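Local coordinates for protein putative glucoamylase (Bacteroides uniformis, PDB 4GL3) that is probably a glycoside hydrolase of the glucoamylase type, thought to release glucose from glucan chains, at residues A[12-25]-A[344-358]. Residues are numbered along the deposited sequence; the frame is centred on the assembly and turned at random.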
loop_
_atom_site.group_PDB
_atom_site.type_symbol
_atom_site.label_atom_id
_atom_site.label_comp_id
_atom_site.label_asym_id
_atom_site.label_seq_id
_atom_site.Cartn_x
_atom_site.Cartn_y
_atom_site.Cartn_z
ATOM N N GLN A 12 -4.448 -2.135 31.157
ATOM C CA GLN A 12 -4.102 -1.580 29.858
ATOM C C GLN A 12 -2.828 -2.217 29.330
ATOM O O GLN A 12 -1.913 -2.507 30.095
ATOM C CB GLN A 12 -3.929 -0.077 29.974
ATOM C CG GLN A 12 -5.233 0.679 30.132
ATOM C CD GLN A 12 -5.000 2.163 30.015
ATOM O OE1 GLN A 12 -4.316 2.734 30.847
ATOM N NE2 GLN A 12 -5.507 2.780 28.953
ATOM N N LEU A 13 -2.780 -2.457 28.020
ATOM C CA LEU A 13 -1.557 -2.872 27.380
ATOM C C LEU A 13 -0.619 -1.640 27.240
ATOM O O LEU A 13 -1.072 -0.504 26.996
ATOM C CB LEU A 13 -1.875 -3.497 25.998
ATOM C CG LEU A 13 -2.823 -4.725 25.920
ATOM C CD1 LEU A 13 -3.016 -5.120 24.458
ATOM C CD2 LEU A 13 -2.303 -5.892 26.749
ATOM N N SER A 14 0.683 -1.843 27.405
ATOM C CA SER A 14 1.650 -0.826 26.992
ATOM C C SER A 14 1.555 -0.578 25.495
ATOM O O SER A 14 0.945 -1.360 24.728
ATOM C CB SER A 14 3.075 -1.264 27.328
ATOM O OG SER A 14 3.475 -2.304 26.466
ATOM N N ASP A 15 2.148 0.514 25.037
ATOM C CA ASP A 15 2.086 0.784 23.606
ATOM C C ASP A 15 2.760 -0.342 22.833
ATOM O O ASP A 15 2.263 -0.750 21.784
ATOM C CB ASP A 15 2.704 2.140 23.264
ATOM C CG ASP A 15 1.793 3.316 23.628
ATOM O OD1 ASP A 15 0.569 3.156 23.795
ATOM O OD2 ASP A 15 2.312 4.429 23.722
ATOM N N ASP A 16 3.884 -0.857 23.329
ATOM C CA ASP A 16 4.570 -1.955 22.626
ATOM C C ASP A 16 3.692 -3.220 22.557
ATOM O O ASP A 16 3.629 -3.875 21.513
ATOM C CB ASP A 16 5.922 -2.269 23.279
ATOM C CG ASP A 16 7.009 -1.279 22.872
ATOM O OD1 ASP A 16 7.273 -1.122 21.666
ATOM O OD2 ASP A 16 7.609 -0.661 23.760
ATOM N N GLU A 17 3.016 -3.551 23.663
ATOM C CA GLU A 17 2.084 -4.691 23.688
ATOM C C GLU A 17 0.890 -4.553 22.728
ATOM O O GLU A 17 0.502 -5.512 22.043
ATOM C CB GLU A 17 1.566 -4.915 25.111
ATOM C CG GLU A 17 2.631 -5.454 26.024
ATOM C CD GLU A 17 2.216 -5.454 27.496
ATOM O OE1 GLU A 17 1.290 -4.710 27.912
ATOM O OE2 GLU A 17 2.859 -6.198 28.251
ATOM N N LEU A 18 0.323 -3.355 22.704
ATOM C CA LEU A 18 -0.783 -3.031 21.833
ATOM C C LEU A 18 -0.352 -3.149 20.384
ATOM O O LEU A 18 -1.062 -3.772 19.590
ATOM C CB LEU A 18 -1.315 -1.618 22.130
ATOM C CG LEU A 18 -2.561 -1.179 21.350
ATOM C CD1 LEU A 18 -3.698 -2.183 21.587
ATOM C CD2 LEU A 18 -2.932 0.258 21.744
HETATM N N MSE A 19 0.805 -2.572 20.034
HETATM C CA MSE A 19 1.285 -2.633 18.658
HETATM C C MSE A 19 1.504 -4.053 18.224
HETATM O O MSE A 19 1.098 -4.420 17.138
HETATM C CB MSE A 19 2.565 -1.823 18.467
HETATM C CG MSE A 19 2.314 -0.323 18.479
HETATM SE SE MSE A 19 3.859 0.754 17.977
HETATM C CE MSE A 19 4.850 0.616 19.639
ATOM N N THR A 20 2.127 -4.846 19.084
ATOM C CA THR A 20 2.428 -6.224 18.798
ATOM C C THR A 20 1.144 -7.030 18.630
ATOM O O THR A 20 1.039 -7.801 17.689
ATOM C CB THR A 20 3.293 -6.854 19.892
ATOM O OG1 THR A 20 4.545 -6.162 19.927
ATOM C CG2 THR A 20 3.509 -8.384 19.638
ATOM N N LEU A 21 0.161 -6.816 19.499
ATOM C CA LEU A 21 -1.132 -7.506 19.331
ATOM C C LEU A 21 -1.795 -7.113 18.000
ATOM O O LEU A 21 -2.298 -7.978 17.272
ATOM C CB LEU A 21 -2.074 -7.251 20.509
ATOM C CG LEU A 21 -3.461 -7.915 20.426
ATOM C CD1 LEU A 21 -3.303 -9.426 20.434
ATOM C CD2 LEU A 21 -4.362 -7.480 21.596
ATOM N N VAL A 22 -1.775 -5.829 17.650
ATOM C CA VAL A 22 -2.407 -5.388 16.405
ATOM C C VAL A 22 -1.715 -6.058 15.193
ATOM O O VAL A 22 -2.366 -6.601 14.286
ATOM C CB VAL A 22 -2.437 -3.846 16.313
ATOM C CG1 VAL A 22 -2.828 -3.355 14.904
ATOM C CG2 VAL A 22 -3.379 -3.315 17.389
ATOM N N GLN A 23 -0.387 -6.087 15.215
ATOM C CA GLN A 23 0.360 -6.722 14.139
ATOM C C GLN A 23 0.088 -8.226 14.062
ATOM O O GLN A 23 -0.099 -8.784 12.979
ATOM C CB GLN A 23 1.859 -6.481 14.345
ATOM C CG GLN A 23 2.315 -5.050 14.147
ATOM C CD GLN A 23 3.832 -4.957 14.257
ATOM O OE1 GLN A 23 4.370 -5.112 15.360
ATOM N NE2 GLN A 23 4.533 -4.749 13.112
ATOM N N LYS A 24 0.082 -8.888 15.210
ATOM C CA LYS A 24 -0.115 -10.334 15.268
ATOM C C LYS A 24 -1.517 -10.748 14.826
ATOM O O LYS A 24 -1.661 -11.714 14.105
ATOM C CB LYS A 24 0.117 -10.824 16.682
ATOM C CG LYS A 24 0.155 -12.357 16.906
ATOM C CD LYS A 24 0.440 -12.584 18.414
ATOM C CE LYS A 24 0.514 -14.037 18.830
ATOM N NZ LYS A 24 1.631 -14.721 18.144
ATOM N N GLN A 25 -2.544 -10.049 15.296
ATOM C CA GLN A 25 -3.912 -10.394 14.937
ATOM C C GLN A 25 -4.163 -10.128 13.445
ATOM O O GLN A 25 -4.789 -10.948 12.763
ATOM C CB GLN A 25 -4.934 -9.625 15.788
ATOM C CG GLN A 25 -6.343 -10.239 15.762
ATOM C CD GLN A 25 -6.572 -11.204 16.901
ATOM O OE1 GLN A 25 -5.620 -11.762 17.458
ATOM N NE2 GLN A 25 -7.817 -11.389 17.270
HETATM N N MSE A 344 -5.391 4.276 18.006
HETATM C CA MSE A 344 -5.256 2.830 18.165
HETATM C C MSE A 344 -5.839 2.364 19.491
HETATM O O MSE A 344 -6.579 1.385 19.552
HETATM C CB MSE A 344 -3.796 2.405 18.077
HETATM C CG MSE A 344 -3.595 0.899 17.841
HETATM SE SE MSE A 344 -1.682 0.369 17.868
HETATM C CE MSE A 344 -1.050 1.376 16.352
ATOM N N ARG A 345 -5.506 3.067 20.564
ATOM C CA ARG A 345 -5.942 2.660 21.879
ATOM C C ARG A 345 -7.452 2.848 22.026
ATOM O O ARG A 345 -8.113 2.033 22.680
ATOM C CB ARG A 345 -5.181 3.414 22.983
ATOM C CG ARG A 345 -5.430 2.883 24.393
ATOM C CD ARG A 345 -4.448 3.491 25.397
ATOM N NE ARG A 345 -3.072 3.062 25.137
ATOM C CZ ARG A 345 -2.544 1.906 25.540
ATOM N NH1 ARG A 345 -3.271 1.040 26.252
ATOM N NH2 ARG A 345 -1.278 1.619 25.233
ATOM N N TYR A 346 -7.986 3.911 21.439
ATOM C CA TYR A 346 -9.428 4.174 21.478
ATOM C C TYR A 346 -10.189 3.072 20.705
ATOM O O TYR A 346 -11.209 2.552 21.190
ATOM C CB TYR A 346 -9.737 5.568 20.906
ATOM C CG TYR A 346 -11.231 5.851 20.772
ATOM C CD1 TYR A 346 -12.017 6.146 21.887
ATOM C CD2 TYR A 346 -11.847 5.808 19.529
ATOM C CE1 TYR A 346 -13.373 6.408 21.753
ATOM C CE2 TYR A 346 -13.196 6.056 19.390
ATOM C CZ TYR A 346 -13.944 6.338 20.492
ATOM O OH TYR A 346 -15.266 6.572 20.310
ATOM N N PHE A 347 -9.660 2.698 19.533
ATOM C CA PHE A 347 -10.286 1.692 18.705
ATOM C C PHE A 347 -10.304 0.352 19.423
ATOM O O PHE A 347 -11.279 -0.383 19.323
ATOM C CB PHE A 347 -9.566 1.509 17.359
ATOM C CG PHE A 347 -9.578 2.720 16.457
ATOM C CD1 PHE A 347 -10.549 3.698 16.548
ATOM C CD2 PHE A 347 -8.605 2.850 15.486
ATOM C CE1 PHE A 347 -10.529 4.792 15.691
ATOM C CE2 PHE A 347 -8.582 3.923 14.623
ATOM C CZ PHE A 347 -9.550 4.905 14.728
ATOM N N TYR A 348 -9.221 0.037 20.131
ATOM C CA TYR A 348 -9.118 -1.233 20.835
ATOM C C TYR A 348 -9.887 -1.217 22.151
ATOM O O TYR A 348 -10.702 -2.107 22.408
ATOM C CB TYR A 348 -7.658 -1.589 21.116
ATOM C CG TYR A 348 -7.492 -2.935 21.773
ATOM C CD1 TYR A 348 -7.636 -4.114 21.036
ATOM C CD2 TYR A 348 -7.174 -3.044 23.094
ATOM C CE1 TYR A 348 -7.504 -5.347 21.639
ATOM C CE2 TYR A 348 -7.033 -4.274 23.693
ATOM C CZ TYR A 348 -7.202 -5.407 22.949
ATOM O OH TYR A 348 -7.079 -6.614 23.539
ATOM N N GLU A 349 -9.619 -0.231 23.004
ATOM C CA GLU A 349 -10.162 -0.257 24.347
ATOM C C GLU A 349 -11.619 0.178 24.363
ATOM O O GLU A 349 -12.394 -0.398 25.084
ATOM C CB GLU A 349 -9.311 0.593 25.337
ATOM C CG GLU A 349 -7.901 0.033 25.548
ATOM C CD GLU A 349 -7.006 0.802 26.522
ATOM O OE1 GLU A 349 -7.395 1.858 27.057
ATOM O OE2 GLU A 349 -5.878 0.323 26.753
ATOM N N GLU A 350 -12.003 1.179 23.583
ATOM C CA GLU A 350 -13.363 1.703 23.685
ATOM C C GLU A 350 -14.271 1.072 22.633
ATOM O O GLU A 350 -15.393 0.738 22.919
ATOM C CB GLU A 350 -13.391 3.241 23.540
ATOM C CG GLU A 350 -12.624 4.027 24.602
ATOM C CD GLU A 350 -13.037 3.622 26.000
ATOM O OE1 GLU A 350 -14.264 3.542 26.244
ATOM O OE2 GLU A 350 -12.145 3.348 26.841
ATOM N N LEU A 351 -13.811 0.952 21.400
ATOM C CA LEU A 351 -14.652 0.358 20.352
ATOM C C LEU A 351 -14.433 -1.133 20.143
ATOM O O LEU A 351 -15.109 -1.706 19.325
ATOM C CB LEU A 351 -14.473 1.072 19.005
ATOM C CG LEU A 351 -14.751 2.578 18.981
ATOM C CD1 LEU A 351 -14.539 3.110 17.557
ATOM C CD2 LEU A 351 -16.145 2.887 19.554
ATOM N N GLY A 352 -13.546 -1.767 20.899
ATOM C CA GLY A 352 -13.095 -3.125 20.535
ATOM C C GLY A 352 -14.162 -4.208 20.514
ATOM O O GLY A 352 -14.104 -5.146 19.710
ATOM N N ASP A 353 -15.148 -4.097 21.380
ATOM C CA ASP A 353 -16.227 -5.098 21.416
ATOM C C ASP A 353 -16.978 -5.144 20.073
ATOM O O ASP A 353 -17.488 -6.181 19.691
ATOM C CB ASP A 353 -17.162 -4.868 22.607
ATOM C CG ASP A 353 -17.819 -3.472 22.601
ATOM O OD1 ASP A 353 -17.195 -2.436 22.229
ATOM O OD2 ASP A 353 -18.992 -3.405 22.996
ATOM N N ARG A 354 -16.998 -4.044 19.323
ATOM C CA ARG A 354 -17.684 -4.048 18.026
ATOM C C ARG A 354 -16.755 -3.924 16.834
ATOM O O ARG A 354 -17.117 -4.312 15.717
ATOM C CB ARG A 354 -18.768 -2.970 18.004
ATOM C CG ARG A 354 -19.901 -3.294 18.971
ATOM C CD ARG A 354 -21.100 -2.389 18.802
ATOM N NE ARG A 354 -21.725 -2.527 17.498
ATOM C CZ ARG A 354 -22.769 -1.810 17.124
ATOM N NH1 ARG A 354 -23.271 -0.929 17.968
ATOM N NH2 ARG A 354 -23.300 -1.965 15.918
ATOM N N LEU A 355 -15.536 -3.447 17.050
ATOM C CA LEU A 355 -14.578 -3.218 15.939
ATOM C C LEU A 355 -13.444 -4.249 15.834
ATOM O O LEU A 355 -12.830 -4.410 14.787
ATOM C CB LEU A 355 -13.957 -1.830 16.114
ATOM C CG LEU A 355 -13.059 -1.218 15.035
ATOM C CD1 LEU A 355 -13.801 -1.144 13.711
ATOM C CD2 LEU A 355 -12.625 0.179 15.497
ATOM N N TRP A 356 -13.122 -4.923 16.933
ATOM C CA TRP A 356 -11.952 -5.826 16.955
ATOM C C TRP A 356 -12.460 -7.230 16.742
ATOM O O TRP A 356 -13.405 -7.617 17.379
ATOM C CB TRP A 356 -11.264 -5.747 18.329
ATOM C CG TRP A 356 -10.113 -6.691 18.540
ATOM C CD1 TRP A 356 -10.127 -7.854 19.244
ATOM C CD2 TRP A 356 -8.771 -6.524 18.060
ATOM N NE1 TRP A 356 -8.873 -8.438 19.217
ATOM C CE2 TRP A 356 -8.027 -7.631 18.500
ATOM C CE3 TRP A 356 -8.129 -5.530 17.316
ATOM C CZ2 TRP A 356 -6.670 -7.780 18.219
ATOM C CZ3 TRP A 356 -6.787 -5.672 17.037
ATOM C CH2 TRP A 356 -6.061 -6.783 17.493
ATOM N N GLY A 357 -11.824 -8.018 15.901
ATOM C CA GLY A 357 -12.276 -9.411 15.725
ATOM C C GLY A 357 -11.132 -10.265 15.225
ATOM O O GLY A 357 -9.954 -9.956 15.455
ATOM N N GLU A 358 -11.480 -11.319 14.503
ATOM C CA GLU A 358 -10.546 -12.361 14.131
ATOM C C GLU A 358 -9.275 -11.884 13.426
ATOM O O GLU A 358 -8.206 -12.408 13.696
ATOM C CB GLU A 358 -11.268 -13.385 13.262
ATOM C CG GLU A 358 -10.379 -14.497 12.727
ATOM C CD GLU A 358 -9.963 -15.535 13.755
ATOM O OE1 GLU A 358 -10.482 -15.548 14.910
ATOM O OE2 GLU A 358 -9.108 -16.376 13.365
HETATM O O HOH W 1 -4.989 -2.028 26.468
HETATM O O HOH W 2 -1.726 4.767 23.318
#
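Leu-18 covers one face each of two flat groups: CD2 lies above the Arg-345 guanidinium, offset toward its rim, and CD1 makes a CH-pi contact with the Tyr-348 ring, 4.2 Å from its centroid. Tyr-348 CE1 sits over a face of the Trp-356 indole; Val-22 CA lies at the indole edge, while Leu-21 CG and Gln-25 CG come in obliquely, Gln-25 CG 3.5 Å from Trp-356 CZ2. Leu-18 CG, anti to the backbone N (chi1 -176°), aims both methyls at Tyr-348 and Arg-345 and itself rests on the selenium of Met-344. At the guanidinium edge, Arg-345 NH1 and NH2 both grip Leu-13 O, each at 2.8 Å, and NH2 runs a straighter bond (166°) to Asp-15 OD1. NH1 also meets Glu-349 OE2 at 2.7 Å, from above the carboxylate plane; Glu-349 OE1 takes Gln-12 NE2 on its syn lone pair. A leucine in place of Arg-345 would probably leave Leu-13 O without either donor and the two carboxylates without their shared cation. Gln-25 NE2 bonds Gly-357 O at 3.1 Å. Beside this apolar seam, the Asp-15, Arg-345 and Glu-349 salt-bridge network, extended by two bridging waters, binds the loop just before the Ser-14/Glu-17 capping box that starts helix 15-27.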